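Local coordinates for replication protein (Sphinx1.76-related DNA, PDB 6H24) that probably acts in initiating DNA replication, the chain here being its winged-helix WH1 domain, which forms a two-chain assembly in the crystal, at residues Asn8-Ala13 with Pro115-Leu120; Ala18-Arg23 with Ser50-Gln55; Gln22-Leu27 with Gln65-Ala70; Lys37-Asn40 with Pro44-Val47; Ser98-Met103 with Val109-Ala114. All coordinates share one frame; numbering follows the deposited sequence.

Contact 1 of 5, residues Asn8-Ala13 with Pro115-Leu120; sequences NALMNA and PAVVPL
L10 meets L120 and V117 through aliphatic carbons alone, and it is the one helix residue of 8-13 that does so. Its CD2 lies between two carbons of the leucine opposite, 3.8 Å from L120 CD1 and 3.8 Å from L120 CB, so that one methyl rests along the side of the other chain. The two leucines run in opposite directions and slide past each other, each alongside the other. The second branch of L10 is more loosely engaged: CD1 comes to 4.4 Å from V117 CG2. With CG anti to the backbone N (chi1 -176°), L10 stretches out from its helix and spreads both methyls over the 115-120 segment.

In the winged-helix fold of this WH1 domain, the contact joins the first helix, 2-14, to the connection between strand 108-113 and the last helix, 121-128. F79 of strand 78-85 touches both L10 and V117, while W96 packs on L10 and L124 on V117, which extend the buried apolar cluster.

The polar bonds of the two segments lie within each and not between them. L120 N donates to V117 O at 2.8 Å, a bond that closes the 117-120 turn, where both side chains touch L10; L120 itself takes the N-cap position of helix 121-128. On helix 2-14, the side chain of N12 reaches back one turn to the backbone of N8, ND2 to N8 O at 3.1 Å in a weak bond. The polar tie between helix and connection comes from K6, whose NZ is hydrogen-bonded to A116 O.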
# COMPACT_ATOMS: atom_id res chain seq x y z
N ASN A 8 2.04 -4.81 18.79
CA ASN A 8 1.77 -6.22 19.05
C ASN A 8 1.30 -6.94 17.80
O ASN A 8 1.75 -8.05 17.50
CB ASN A 8 0.71 -6.35 20.15
CG ASN A 8 1.24 -6.02 21.52
OD1 ASN A 8 2.46 -5.96 21.73
ND2 ASN A 8 0.34 -5.83 22.47
N ALA A 9 0.35 -6.33 17.08
CA ALA A 9 -0.18 -6.98 15.88
C ALA A 9 0.91 -7.16 14.83
O ALA A 9 0.99 -8.22 14.18
CB ALA A 9 -1.34 -6.17 15.32
N LEU A 10 1.74 -6.14 14.63
CA LEU A 10 2.80 -6.24 13.63
C LEU A 10 3.84 -7.27 14.02
O LEU A 10 4.32 -8.04 13.18
CB LEU A 10 3.44 -4.87 13.42
CG LEU A 10 4.50 -4.82 12.31
CD1 LEU A 10 3.83 -5.13 10.98
CD2 LEU A 10 5.20 -3.48 12.26
N MET A 11 4.24 -7.30 15.30
CA MET A 11 5.24 -8.26 15.73
C MET A 11 4.73 -9.70 15.60
O MET A 11 5.47 -10.59 15.17
CB MET A 11 5.67 -7.98 17.17
CG MET A 11 6.38 -6.65 17.40
SD MET A 11 7.80 -6.37 16.31
CE MET A 11 7.17 -5.04 15.29
N ASN A 12 3.47 -9.93 15.95
CA ASN A 12 2.91 -11.27 15.78
C ASN A 12 2.87 -11.64 14.30
O ASN A 12 3.16 -12.78 13.93
CB ASN A 12 1.52 -11.34 16.40
CG ASN A 12 1.56 -11.63 17.89
OD1 ASN A 12 2.11 -12.64 18.32
ND2 ASN A 12 0.96 -10.75 18.68
N ALA A 13 2.51 -10.68 13.44
CA ALA A 13 2.50 -10.95 12.01
C ALA A 13 3.91 -11.17 11.47
O ALA A 13 4.10 -11.90 10.49
CB ALA A 13 1.82 -9.79 11.27
N PRO A 115 2.11 3.19 5.36
CA PRO A 115 2.23 4.20 6.43
C PRO A 115 2.06 3.66 7.84
O PRO A 115 2.65 4.20 8.77
CB PRO A 115 1.14 5.23 6.08
CG PRO A 115 0.22 4.55 5.10
CD PRO A 115 1.05 3.52 4.39
N ALA A 116 1.29 2.58 8.03
CA ALA A 116 1.15 2.04 9.38
C ALA A 116 2.45 1.43 9.89
O ALA A 116 2.68 1.38 11.11
CB ALA A 116 0.06 0.97 9.40
N VAL A 117 3.30 0.96 8.98
CA VAL A 117 4.54 0.29 9.35
C VAL A 117 5.67 1.28 9.60
O VAL A 117 6.53 1.03 10.45
CB VAL A 117 4.90 -0.72 8.24
CG1 VAL A 117 6.26 -1.34 8.50
CG2 VAL A 117 3.82 -1.80 8.16
N VAL A 118 5.67 2.40 8.89
CA VAL A 118 6.77 3.36 8.97
C VAL A 118 7.16 3.68 10.42
O VAL A 118 8.37 3.67 10.72
CB VAL A 118 6.43 4.62 8.17
CG1 VAL A 118 7.42 5.72 8.46
CG2 VAL A 118 6.40 4.33 6.67
N PRO A 119 6.24 3.98 11.34
CA PRO A 119 6.66 4.36 12.70
C PRO A 119 7.23 3.20 13.50
O PRO A 119 7.84 3.44 14.55
CB PRO A 119 5.38 4.89 13.35
CG PRO A 119 4.26 4.41 12.50
CD PRO A 119 4.79 4.15 11.13
N LEU A 120 7.05 1.97 13.05
CA LEU A 120 7.55 0.79 13.73
C LEU A 120 8.77 0.18 13.05
O LEU A 120 9.15 -0.95 13.37
CB LEU A 120 6.44 -0.26 13.84
CG LEU A 120 5.32 0.12 14.81
CD1 LEU A 120 4.08 -0.74 14.59
CD2 LEU A 120 5.79 0.00 16.25

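Contact 2 of 5, residues Ala18-Arg23 with Ser50-Gln55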
# COMPACT_ATOMS: atom_id res chain seq x y z
N ALA A 18 9.20 -15.03 5.77
CA ALA A 18 10.39 -15.84 5.56
C ALA A 18 11.65 -15.04 5.89
O ALA A 18 11.65 -13.80 5.94
CB ALA A 18 10.44 -16.33 4.11
N LEU A 19 12.74 -15.77 6.14
CA LEU A 19 14.01 -15.12 6.46
C LEU A 19 14.40 -14.11 5.39
O LEU A 19 14.87 -13.02 5.71
CB LEU A 19 15.11 -16.17 6.64
CG LEU A 19 16.51 -15.67 6.97
CD1 LEU A 19 16.53 -14.89 8.27
CD2 LEU A 19 17.49 -16.83 7.02
N VAL A 20 14.22 -14.46 4.11
CA VAL A 20 14.65 -13.55 3.06
C VAL A 20 13.84 -12.26 3.10
O VAL A 20 14.35 -11.18 2.77
CB VAL A 20 14.56 -14.21 1.67
CG1 VAL A 20 13.12 -14.60 1.34
CG2 VAL A 20 15.16 -13.29 0.62
N GLU A 21 12.57 -12.34 3.50
CA GLU A 21 11.74 -11.14 3.62
C GLU A 21 12.20 -10.28 4.79
O GLU A 21 12.22 -9.05 4.70
CB GLU A 21 10.28 -11.52 3.79
CG GLU A 21 9.63 -12.20 2.60
CD GLU A 21 8.26 -12.71 2.97
OE1 GLU A 21 8.11 -13.92 3.25
OE2 GLU A 21 7.32 -11.88 3.00
N GLN A 22 12.57 -10.92 5.91
CA GLN A 22 13.14 -10.19 7.03
C GLN A 22 14.42 -9.48 6.62
O GLN A 22 14.65 -8.32 6.98
CB GLN A 22 13.42 -11.15 8.19
CG GLN A 22 12.17 -11.82 8.72
CD GLN A 22 12.44 -12.69 9.92
OE1 GLN A 22 13.57 -12.74 10.42
NE2 GLN A 22 11.41 -13.37 10.40
N ARG A 23 15.27 -10.16 5.85
CA ARG A 23 16.53 -9.57 5.42
C ARG A 23 16.30 -8.47 4.39
O ARG A 23 17.03 -7.47 4.38
CB ARG A 23 17.45 -10.66 4.89
CG ARG A 23 17.99 -11.54 6.01
CD ARG A 23 18.78 -12.70 5.47
NE ARG A 23 19.49 -13.42 6.52
CZ ARG A 23 20.14 -14.56 6.33
NH1 ARG A 23 20.13 -15.12 5.13
NH2 ARG A 23 20.77 -15.15 7.33
N SER A 50 24.08 -6.80 -4.15
CA SER A 50 25.45 -6.74 -3.65
C SER A 50 25.47 -6.52 -2.14
O SER A 50 26.32 -7.09 -1.44
CB SER A 50 26.22 -5.62 -4.35
OG SER A 50 25.53 -4.38 -4.25
N SER A 51 24.54 -5.72 -1.61
CA SER A 51 24.47 -5.52 -0.17
C SER A 51 24.01 -6.80 0.53
O SER A 51 24.52 -7.15 1.60
CB SER A 51 23.53 -4.36 0.17
OG SER A 51 23.94 -3.17 -0.49
N TYR A 52 23.03 -7.50 -0.06
CA TYR A 52 22.60 -8.78 0.49
C TYR A 52 23.77 -9.73 0.58
O TYR A 52 23.99 -10.37 1.63
CB TYR A 52 21.46 -9.32 -0.40
CG TYR A 52 20.78 -10.61 0.03
CD1 TYR A 52 20.60 -10.94 1.36
CD2 TYR A 52 20.21 -11.45 -0.93
CE1 TYR A 52 19.95 -12.11 1.73
CE2 TYR A 52 19.56 -12.62 -0.57
CZ TYR A 52 19.43 -12.94 0.76
OH TYR A 52 18.77 -14.11 1.10
N ILE A 53 24.58 -9.78 -0.47
CA ILE A 53 25.79 -10.60 -0.47
C ILE A 53 26.75 -10.14 0.62
O ILE A 53 27.27 -10.95 1.39
CB ILE A 53 26.45 -10.55 -1.86
CG1 ILE A 53 25.58 -11.27 -2.89
CG2 ILE A 53 27.85 -11.14 -1.82
CD1 ILE A 53 25.91 -10.91 -4.31
N ASN A 54 26.98 -8.82 0.71
CA ASN A 54 27.97 -8.31 1.66
C ASN A 54 27.49 -8.46 3.10
O ASN A 54 28.32 -8.66 4.01
CB ASN A 54 28.27 -6.83 1.39
CG ASN A 54 29.12 -6.63 0.15
OD1 ASN A 54 29.80 -7.55 -0.31
ND2 ASN A 54 29.11 -5.41 -0.38
N GLN A 55 26.19 -8.36 3.34
CA GLN A 55 25.69 -8.38 4.72
C GLN A 55 25.51 -9.81 5.23
O GLN A 55 25.75 -10.07 6.41
CB GLN A 55 24.37 -7.61 4.81
CG GLN A 55 24.53 -6.10 4.88
CD GLN A 55 24.93 -5.61 6.27
OE1 GLN A 55 24.61 -6.25 7.28
NE2 GLN A 55 25.62 -4.48 6.32
O HOH W 1 18.06 -15.23 3.47
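In the three-helix part of the winged-helix fold, Y52 of helix 49-56, consistent with the first helix of a helix-turn-helix, reaches V20 and R23 near the start of helix 19-34. A chi1 of -176° carries the ring out across the gap between the two helices. R23 CD lies at the ring edge, near its plane, 4.0 Å from Y52 CE1. V20 comes from an oblique direction, its CG2 3.7 Å from Y52 OH. The guanidinium of R23 is turned 62° from the ring, so the two groups are not stacked; one face of it is covered by L19 CD2, 3.5 Å above the plane. Water 1 bridges the polar ends, 2.7 Å from Y52 OH and 2.7 Å from R23 NH1, the arginine bond being weak. At the helix start, A18 N donates to E21 OE1 at 3.0 Å, and E21 OE2 forms a salt bridge with R77. A63 and L67 of helix 60-75 touch the tyrosine as well. V20 and R23 CD thus touch the outer part of the phenol with carbon, and its hydroxyl is linked to the arginine through water, weakly on the arginine side, without a direct polar bond between the two.

Contact 3 of 5, residues Gln22-Leu27 with Gln65-Ala70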
# COMPACT_ATOMS: atom_id res chain seq x y z
N GLN A 22 12.57 -10.92 5.91
CA GLN A 22 13.14 -10.19 7.03
C GLN A 22 14.42 -9.48 6.62
O GLN A 22 14.65 -8.32 6.98
CB GLN A 22 13.42 -11.15 8.19
CG GLN A 22 12.17 -11.82 8.72
CD GLN A 22 12.44 -12.69 9.92
OE1 GLN A 22 13.57 -12.74 10.42
NE2 GLN A 22 11.41 -13.37 10.40
N ARG A 23 15.27 -10.16 5.85
CA ARG A 23 16.53 -9.57 5.42
C ARG A 23 16.30 -8.47 4.39
O ARG A 23 17.03 -7.47 4.38
CB ARG A 23 17.45 -10.66 4.89
CG ARG A 23 17.99 -11.54 6.01
CD ARG A 23 18.78 -12.70 5.47
NE ARG A 23 19.49 -13.42 6.52
CZ ARG A 23 20.14 -14.56 6.33
NH1 ARG A 23 20.13 -15.12 5.13
NH2 ARG A 23 20.77 -15.15 7.33
N LEU A 24 15.31 -8.64 3.51
CA LEU A 24 14.96 -7.56 2.59
C LEU A 24 14.66 -6.28 3.37
O LEU A 24 15.14 -5.19 3.03
CB LEU A 24 13.76 -7.97 1.74
CG LEU A 24 13.10 -6.88 0.90
CD1 LEU A 24 14.03 -6.40 -0.20
CD2 LEU A 24 11.81 -7.41 0.30
N ILE A 25 13.85 -6.40 4.43
CA ILE A 25 13.49 -5.23 5.23
C ILE A 25 14.71 -4.67 5.94
O ILE A 25 14.94 -3.45 5.93
CB ILE A 25 12.37 -5.60 6.23
CG1 ILE A 25 11.06 -5.82 5.48
CG2 ILE A 25 12.20 -4.51 7.29
CD1 ILE A 25 9.96 -6.44 6.33
N LEU A 26 15.52 -5.54 6.57
CA LEU A 26 16.72 -5.07 7.25
C LEU A 26 17.65 -4.35 6.28
O LEU A 26 18.22 -3.31 6.62
CB LEU A 26 17.44 -6.25 7.92
N LEU A 27 17.82 -4.90 5.08
CA LEU A 27 18.72 -4.29 4.11
C LEU A 27 18.20 -2.92 3.66
O LEU A 27 18.99 -2.00 3.46
CB LEU A 27 18.89 -5.21 2.90
CG LEU A 27 19.66 -6.50 3.15
CD1 LEU A 27 19.44 -7.44 1.97
CD2 LEU A 27 21.14 -6.24 3.37
N GLN A 65 17.58 -13.00 -7.39
CA GLN A 65 16.29 -13.66 -7.55
C GLN A 65 15.60 -13.85 -6.20
O GLN A 65 14.38 -13.70 -6.09
CB GLN A 65 16.45 -15.01 -8.25
CG GLN A 65 15.13 -15.64 -8.67
CD GLN A 65 14.42 -14.83 -9.75
OE1 GLN A 65 15.02 -14.47 -10.77
NE2 GLN A 65 13.15 -14.53 -9.52
N ALA A 66 16.37 -14.19 -5.16
CA ALA A 66 15.80 -14.33 -3.83
C ALA A 66 15.15 -13.04 -3.36
O ALA A 66 14.04 -13.05 -2.82
CB ALA A 66 16.89 -14.76 -2.84
N LEU A 67 15.82 -11.91 -3.58
CA LEU A 67 15.24 -10.62 -3.22
C LEU A 67 14.01 -10.31 -4.06
O LEU A 67 12.99 -9.84 -3.54
CB LEU A 67 16.29 -9.52 -3.42
CG LEU A 67 17.46 -9.46 -2.46
CD1 LEU A 67 18.36 -8.34 -2.93
CD2 LEU A 67 17.00 -9.24 -1.03
N LYS A 68 14.08 -10.57 -5.36
CA LYS A 68 12.94 -10.34 -6.24
C LYS A 68 11.73 -11.13 -5.77
O LYS A 68 10.61 -10.60 -5.69
CB LYS A 68 13.34 -10.73 -7.66
CG LYS A 68 12.40 -10.33 -8.76
CD LYS A 68 13.13 -10.44 -10.09
CE LYS A 68 12.17 -10.49 -11.24
NZ LYS A 68 12.85 -10.74 -12.55
N ASP A 69 11.93 -12.41 -5.44
CA ASP A 69 10.84 -13.24 -4.96
C ASP A 69 10.37 -12.81 -3.57
O ASP A 69 9.17 -12.90 -3.27
CB ASP A 69 11.28 -14.71 -4.94
CG ASP A 69 11.39 -15.30 -6.34
OD1 ASP A 69 12.19 -16.23 -6.53
OD2 ASP A 69 10.71 -14.79 -7.25
N ALA A 70 11.29 -12.36 -2.71
CA ALA A 70 10.89 -11.90 -1.38
C ALA A 70 10.01 -10.65 -1.47
O ALA A 70 9.07 -10.49 -0.68
CB ALA A 70 12.13 -11.59 -0.54
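L24 of helix 19-34 packs on L67 and A70 of helix 60-75, consistent with the second helix of a helix-turn-helix in this winged-helix domain. The short segments cross at close to a right angle, -97°, with their axes 10.0 Å apart, a spacing that the leucines fill.

The closely packed part is made by the two branches of L24. A trans first torsion (170°) sends the side chain straight across to the other helix, where it forks. CD1 touches L67 CD2 at 4.2 Å, while CD2 goes to A70, whose small methyl lets the leucine come close to the helix backbone. L67 CD2 is shared: L27, one turn further along helix 19-34, sends CD1 to 4.3 Å from the same methyl. The L24 and L67 side chains cross obliquely. V47 of strand 45-48 touches L24, L27 and L67 together and so lays the sheet against the helix crossing; Y52 also packs on L27.

The outer side of helix 60-75 is of another kind. There Q65 and D69, both exposed and one turn apart, are linked only weakly, Q65 NE2 to D69 OD2 at 3.3 Å. K68 points away from helix 19-34 and finds its partners at the end of the hairpin, in a salt bridge with D104 and a cation-pi contact with Y102. Back in the buried part, the nearest approach between these two segments is that of a methyl to a backbone carbon, L24 CD2 to A70 C at 4.1 Å, with A70 CB at 4.3 Å from the same methyl.

Contact 4 of 5, residues Lys37-Asn40 with Pro44-Val47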
# COMPACT_ATOMS: atom_id res chain seq x y z
N LYS A 37 19.13 8.54 3.33
CA LYS A 37 17.72 8.59 3.00
C LYS A 37 16.88 8.22 4.22
O LYS A 37 17.19 7.25 4.92
CB LYS A 37 17.39 7.64 1.84
N GLY A 38 15.82 8.99 4.46
CA GLY A 38 14.88 8.64 5.50
C GLY A 38 13.87 7.62 5.01
O GLY A 38 13.77 7.31 3.82
N ILE A 39 13.09 7.10 5.95
CA ILE A 39 12.07 6.10 5.66
C ILE A 39 10.70 6.72 5.91
O ILE A 39 10.40 7.18 7.02
CB ILE A 39 12.28 4.83 6.49
CG1 ILE A 39 13.64 4.23 6.14
CG2 ILE A 39 11.17 3.81 6.22
CD1 ILE A 39 13.97 2.96 6.86
N ASN A 40 9.87 6.74 4.87
CA ASN A 40 8.55 7.34 4.94
C ASN A 40 7.64 6.59 3.96
O ASN A 40 8.07 5.68 3.26
CB ASN A 40 8.61 8.84 4.64
CG ASN A 40 9.18 9.14 3.27
OD1 ASN A 40 8.60 8.79 2.26
ND2 ASN A 40 10.34 9.81 3.23
N PRO A 44 10.66 5.58 -2.45
CA PRO A 44 11.18 4.21 -2.56
C PRO A 44 12.55 4.06 -1.92
O PRO A 44 13.39 4.96 -1.96
CB PRO A 44 11.28 3.98 -4.08
CG PRO A 44 10.34 4.95 -4.67
CD PRO A 44 10.38 6.16 -3.78
N LEU A 45 12.75 2.88 -1.37
CA LEU A 45 14.01 2.48 -0.76
C LEU A 45 14.65 1.42 -1.65
O LEU A 45 14.00 0.44 -2.02
CB LEU A 45 13.77 1.92 0.63
CG LEU A 45 13.14 2.89 1.62
CD1 LEU A 45 12.74 2.17 2.89
CD2 LEU A 45 14.14 3.99 1.93
N THR A 46 15.92 1.63 -2.01
CA THR A 46 16.64 0.70 -2.86
C THR A 46 17.35 -0.35 -2.02
O THR A 46 17.87 -0.06 -0.94
CB THR A 46 17.64 1.45 -3.75
OG1 THR A 46 16.94 2.36 -4.60
CG2 THR A 46 18.45 0.48 -4.60
N VAL A 47 17.35 -1.59 -2.53
CA VAL A 47 18.14 -2.69 -1.97
C VAL A 47 18.95 -3.31 -3.10
O VAL A 47 18.39 -3.68 -4.14
CB VAL A 47 17.27 -3.76 -1.29
CG1 VAL A 47 18.14 -4.94 -0.84
CG2 VAL A 47 16.51 -3.17 -0.12
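L45 meets I39 and G38 where the chain, having left helix 19-34, doubles back into the first strand of the winged-helix sheet. P44, just before the strand, comes first; its CB is directed away from 37-40, and the ring packs on E110 of strand 108-113, leaving the contact to the residue that follows.

L45 points toward the loop and divides its two methyls. CD1 is set between the branches of I39, 4.0 Å from I39 CG1 and 4.0 Å from I39 CG2, and the two side chains cross at about a right angle. This seat follows from the torsion of the isoleucine, which has CG1 anti to the carbonyl carbon (chi1 -61°) and CG2 anti to the backbone N, so that both branches are turned to the leucine. CD2 of L45 lies against the backbone instead, 3.8 Å from G38 O. F113 packs on both I39 and L45 and makes the pair part of a larger apolar group, with A32 also touching L45.

T46 and V47 carry the strand onward. T46 packs on E31 and V47 on A28 of helix 19-34, while the backbones of L45 and V47 are hydrogen-bonded to I111 and V109.

The bend between the segments is held by its own hydrogen bonds: N40 OD1 accepts N-H groups from N42, as in an Asx turn, and from D43. Across the contact itself the touching is apolar, apart from a methyl resting near a carbonyl oxygen, which implies that the loop lies on the strand by apolar packing, only partly buried, while hydrogen bonding is left to the turn and to the neighbouring strand.

Contact 5 of 5, residues Ser98-Met103 with Val109-Ala114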
# COMPACT_ATOMS: atom_id res chain seq x y z
N SER A 98 3.45 -0.79 0.17
CA SER A 98 2.47 -0.32 -0.80
C SER A 98 2.92 -0.53 -2.24
O SER A 98 2.08 -0.48 -3.15
CB SER A 98 2.19 1.17 -0.59
OG SER A 98 3.40 1.92 -0.66
N GLN A 99 4.22 -0.75 -2.46
CA GLN A 99 4.80 -0.74 -3.79
C GLN A 99 6.10 -1.52 -3.75
O GLN A 99 6.86 -1.40 -2.78
CB GLN A 99 5.08 0.70 -4.25
CG GLN A 99 5.58 0.87 -5.69
CD GLN A 99 5.91 2.31 -6.02
OE1 GLN A 99 7.03 2.63 -6.44
NE2 GLN A 99 4.95 3.19 -5.83
N ILE A 100 6.37 -2.28 -4.81
CA ILE A 100 7.64 -2.97 -4.99
C ILE A 100 8.11 -2.76 -6.42
O ILE A 100 7.33 -2.40 -7.31
CB ILE A 100 7.53 -4.48 -4.68
CG1 ILE A 100 6.47 -5.13 -5.58
CG2 ILE A 100 7.20 -4.69 -3.21
CD1 ILE A 100 6.38 -6.63 -5.47
N GLY A 101 9.39 -3.02 -6.65
CA GLY A 101 9.94 -2.90 -7.98
C GLY A 101 11.24 -3.67 -8.08
O GLY A 101 11.93 -3.88 -7.08
N TYR A 102 11.57 -4.07 -9.30
CA TYR A 102 12.84 -4.75 -9.52
C TYR A 102 13.45 -4.30 -10.84
O TYR A 102 12.75 -4.04 -11.82
CB TYR A 102 12.67 -6.27 -9.52
CG TYR A 102 11.77 -6.79 -10.61
CD1 TYR A 102 12.27 -7.02 -11.89
CD2 TYR A 102 10.44 -7.07 -10.37
CE1 TYR A 102 11.45 -7.49 -12.90
CE2 TYR A 102 9.61 -7.55 -11.37
CZ TYR A 102 10.12 -7.76 -12.63
OH TYR A 102 9.30 -8.24 -13.63
N MET A 103 14.78 -4.25 -10.84
CA MET A 103 15.58 -3.92 -12.01
C MET A 103 16.55 -5.07 -12.29
O MET A 103 17.58 -5.20 -11.62
CB MET A 103 16.35 -2.62 -11.79
CG MET A 103 15.48 -1.42 -11.56
SD MET A 103 16.46 0.05 -11.23
CE MET A 103 17.30 0.24 -12.80
N VAL A 109 16.30 -4.02 -6.14
CA VAL A 109 14.87 -3.96 -5.92
C VAL A 109 14.55 -2.66 -5.18
O VAL A 109 15.44 -1.96 -4.69
CB VAL A 109 14.34 -5.18 -5.13
CG1 VAL A 109 14.63 -6.48 -5.90
CG2 VAL A 109 14.96 -5.23 -3.75
N GLU A 110 13.26 -2.33 -5.14
CA GLU A 110 12.78 -1.10 -4.52
C GLU A 110 11.50 -1.42 -3.77
O GLU A 110 10.66 -2.17 -4.27
CB GLU A 110 12.46 -0.02 -5.56
CG GLU A 110 13.63 0.76 -6.08
CD GLU A 110 13.15 1.95 -6.90
OE1 GLU A 110 11.92 2.18 -6.96
OE2 GLU A 110 14.00 2.63 -7.50
N ILE A 111 11.32 -0.82 -2.59
CA ILE A 111 10.09 -1.00 -1.84
C ILE A 111 9.68 0.33 -1.22
O ILE A 111 10.52 1.20 -0.98
CB ILE A 111 10.19 -2.07 -0.73
CG1 ILE A 111 11.18 -1.68 0.36
CG2 ILE A 111 10.59 -3.42 -1.33
CD1 ILE A 111 11.16 -2.62 1.55
N ILE A 112 8.38 0.50 -1.00
CA ILE A 112 7.87 1.57 -0.16
C ILE A 112 7.07 0.95 0.98
O ILE A 112 6.14 0.17 0.73
CB ILE A 112 6.99 2.57 -0.93
CG1 ILE A 112 7.69 3.09 -2.18
CG2 ILE A 112 6.63 3.74 -0.01
CD1 ILE A 112 6.88 4.10 -2.98
N PHE A 113 7.40 1.30 2.21
CA PHE A 113 6.64 0.80 3.34
C PHE A 113 5.28 1.48 3.43
O PHE A 113 5.15 2.68 3.15
CB PHE A 113 7.42 1.00 4.64
CG PHE A 113 8.57 0.07 4.80
CD1 PHE A 113 8.36 -1.27 5.07
CD2 PHE A 113 9.87 0.52 4.65
CE1 PHE A 113 9.42 -2.15 5.21
CE2 PHE A 113 10.94 -0.35 4.79
CZ PHE A 113 10.71 -1.68 5.08
N ALA A 114 4.28 0.72 3.86
CA ALA A 114 2.96 1.26 4.11
C ALA A 114 3.00 2.20 5.31
O ALA A 114 3.83 2.04 6.21
CB ALA A 114 1.97 0.14 4.36
O HOH W 2 3.23 3.74 1.37
O HOH W 3 9.10 0.55 -6.53
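Strands 99-103 and 109-113 run antiparallel, 170° between their directions and 4.4 Å apart, with G101 and E110 as a hydrogen-bonded pair and I100-I111 and Y102-V109 as non-hydrogen-bonded pairs. E110 N donates to G101 O at 2.8 Å, from well above the carbonyl plane, whereas the return bond from G101 N to E110 O is bent (129°) and weak. Further on, I112 is gripped twice, its N giving a bond to Q99 O at 3.0 Å and its O taking one from S98 N at 2.9 Å.

On the face of I100, Y102, V109 and I111, which is turned to the helices, I100 CG2 meets I111 CG2 at 4.1 Å. Y102 touches V109 through its CB alone, the ring leading away from that strand. C71 of helix 60-75 packs on V109 and I111.

This is the hairpin that closes the three-stranded sheet of the winged-helix fold, with strand 45-48 beyond 108-113. On its other edge the sheet continues into the second subunit, whose strand pairs with Q99-Y102.

The opposite face carries the side chains of Q99, E110 and I112. The extended chain of Q99 lays its amide over the end of the isoleucine, NE2 being 3.6 Å from I112 CD1. Water 3 donates to Q99 OE1 at 2.9 Å and, at longer range, to E110 OE1. The main partner of the carboxylate is R85 of the second subunit, in a salt bridge to OE2. At the corner, S98 OG lies 3.7 Å from I112 CB and is hydrogen-bonded to water 2, which also bonds to F113 O and so bridges the serine to the other strand.

In the fold
Contacts 2 and 3 are neighbours, their centres 5 Å apart, sharing Q22 and R23 of helix 19-34; V20 of contact 2 also touches A70 of contact 3. Contact 3 is tied to the sheet by V47 of contact 4 and by V109 of contact 5, L24 CD1 lying 3.9 Å from V109 CG2. Contacts 4 and 5 adjoin in that sheet, about 9 Å between centres, strands 45-48 and 108-113 being neighbours in it. Contact 1 stands apart, about 20 Å from contact 2 between centres and beyond the chain's centre, yet its V118 packs on I39 and N40 of contact 4 and on F113 of contact 5. Contacts 1 and 5 both touch the second subunit, so both lie at the dimer interface.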